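Local atomic coordinates of putative dioxygenase (1H-3-hydroxy-4-oxoquinaldine 2,4-dioxygenase) (Mycobacteroides abscessus subsp. abscessus, PDB entry 6RA3), a protein that cleaves the ring of the Pseudomonas quinolone signal (PQS) with dioxygen, forming N-octanoylanthranilate and carbon monoxide in the degradation of this quorum-sensing molecule. Residues G98-L103 against M198-A203. Sequence-based numbering, arbitrary orientation.
Sequences GGWAAL and MRRMEA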
# COMPACT_ATOMS: atom_id res chain seq x y z
N GLY A 98 -14.35 -7.65 -18.65
CA GLY A 98 -13.04 -7.22 -19.12
C GLY A 98 -12.64 -7.88 -20.42
O GLY A 98 -11.83 -7.31 -21.18
N GLY A 99 -13.21 -9.05 -20.73
CA GLY A 99 -12.98 -9.69 -22.02
C GLY A 99 -13.19 -8.76 -23.19
O GLY A 99 -12.49 -8.86 -24.21
N TRP A 100 -14.14 -7.83 -23.08
CA TRP A 100 -14.39 -6.94 -24.19
C TRP A 100 -13.19 -6.08 -24.49
O TRP A 100 -12.89 -5.83 -25.66
CB TRP A 100 -15.62 -6.06 -23.93
CG TRP A 100 -16.91 -6.77 -23.83
CD1 TRP A 100 -17.53 -7.17 -22.68
CD2 TRP A 100 -17.78 -7.14 -24.91
NE1 TRP A 100 -18.73 -7.78 -22.98
CE2 TRP A 100 -18.90 -7.78 -24.34
CE3 TRP A 100 -17.72 -6.99 -26.30
CZ2 TRP A 100 -19.96 -8.28 -25.12
CZ3 TRP A 100 -18.79 -7.48 -27.07
CH2 TRP A 100 -19.88 -8.12 -26.47
N ALA A 101 -12.53 -5.56 -23.45
CA ALA A 101 -11.33 -4.75 -23.66
C ALA A 101 -10.18 -5.61 -24.16
O ALA A 101 -9.41 -5.19 -25.03
CB ALA A 101 -10.94 -4.05 -22.36
N ALA A 102 -10.05 -6.82 -23.60
CA ALA A 102 -9.01 -7.75 -24.07
C ALA A 102 -9.11 -8.00 -25.57
O ALA A 102 -8.10 -8.01 -26.28
CB ALA A 102 -9.11 -9.07 -23.30
N LEU A 103 -10.34 -8.16 -26.10
CA LEU A 103 -10.49 -8.39 -27.54
C LEU A 103 -10.23 -7.11 -28.33
O LEU A 103 -9.64 -7.16 -29.42
CB LEU A 103 -11.88 -8.95 -27.81
CG LEU A 103 -12.10 -10.28 -27.08
CD1 LEU A 103 -13.54 -10.71 -27.06
CD2 LEU A 103 -11.24 -11.35 -27.74
N MET A 198 -18.83 -13.52 -29.34
CA MET A 198 -18.41 -14.38 -30.45
C MET A 198 -18.47 -13.63 -31.77
O MET A 198 -17.56 -13.75 -32.60
CB MET A 198 -19.28 -15.63 -30.49
CG MET A 198 -18.99 -16.58 -29.34
SD MET A 198 -20.00 -18.07 -29.37
CE MET A 198 -19.08 -19.24 -28.35
N ARG A 199 -19.53 -12.84 -31.98
CA ARG A 199 -19.58 -12.01 -33.17
C ARG A 199 -18.47 -10.96 -33.15
O ARG A 199 -17.85 -10.68 -34.18
CB ARG A 199 -20.97 -11.37 -33.30
CG ARG A 199 -22.04 -12.37 -33.76
CD ARG A 199 -23.44 -11.76 -33.81
NE ARG A 199 -23.58 -10.71 -34.82
CZ ARG A 199 -23.65 -10.93 -36.14
NH1 ARG A 199 -23.58 -12.16 -36.62
NH2 ARG A 199 -23.78 -9.90 -36.98
N ARG A 200 -18.18 -10.40 -31.97
CA ARG A 200 -17.03 -9.50 -31.88
C ARG A 200 -15.76 -10.24 -32.32
O ARG A 200 -14.96 -9.70 -33.10
CB ARG A 200 -16.90 -8.93 -30.46
CG ARG A 200 -16.07 -7.62 -30.40
CD ARG A 200 -14.54 -7.83 -30.47
NE ARG A 200 -13.82 -6.58 -30.69
CZ ARG A 200 -13.35 -6.15 -31.86
NH1 ARG A 200 -13.51 -6.89 -32.95
NH2 ARG A 200 -12.73 -4.98 -31.94
N MET A 201 -15.58 -11.49 -31.87
CA MET A 201 -14.38 -12.26 -32.23
C MET A 201 -14.28 -12.51 -33.73
O MET A 201 -13.18 -12.44 -34.31
CB MET A 201 -14.36 -13.59 -31.48
CG MET A 201 -14.21 -13.44 -29.99
SD MET A 201 -13.94 -14.99 -29.18
CE MET A 201 -15.32 -15.30 -28.12
N GLU A 202 -15.41 -12.85 -34.38
CA GLU A 202 -15.39 -13.10 -35.82
C GLU A 202 -15.08 -11.84 -36.60
O GLU A 202 -14.63 -11.93 -37.76
CB GLU A 202 -16.72 -13.70 -36.28
CG GLU A 202 -17.13 -14.99 -35.55
CD GLU A 202 -18.42 -15.61 -36.11
OE1 GLU A 202 -18.37 -16.18 -37.22
OE2 GLU A 202 -19.48 -15.52 -35.45
N ALA A 203 -15.29 -10.67 -36.01
CA ALA A 203 -14.93 -9.42 -36.67
C ALA A 203 -13.44 -9.08 -36.55
O ALA A 203 -13.02 -8.05 -37.09
CB ALA A 203 -15.77 -8.28 -36.09
O HOH W 1 -14.38 -5.38 -28.06
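The guanidinium of Arg200 turns one face to the backbone carbonyl oxygen of Leu103 and takes a water at its edge, in its own plane. The water oxygen accepts from Arg200 NE at 2.9 Å and donates to Trp100 O, bridging two helices that share no direct hydrogen bond here. The Trp100 ring meets the aliphatic part of the same arginine obliquely, CZ3 lying 4.1 Å from Arg200 CB, and the ring and guanidinium planes are 37° apart. Elsewhere the indole packs nearly parallel to the ring of His97, a probable substrate-binding residue, and edge-to-face with Tyr191. In this alpha/beta-hydrolase fold, helix 99-109 follows strand 90-95, just beyond the position of the nucleophile elbow, and helix 197-202 leads towards strand 209-214; the two short segments run almost parallel, with axes 10.9 Å apart at closest approach. Long side chains span this separation. Arg200 leaves its helix with CG anti to the backbone N (chi1 -158°) and then bends at chi2, which carries CD to within 3.9 Å of Leu103 CB. Beyond this apolar contact its NH2 forms salt bridges with Glu104 and Asp107, so the buried charge is probably well compensated, while Trp194 adds a cation-pi contact. The remaining contact is between Leu103 and Met201, whose side chains pass at a slant, the CD1 branch of the leucine resting 4.1 Å from Met201 CG.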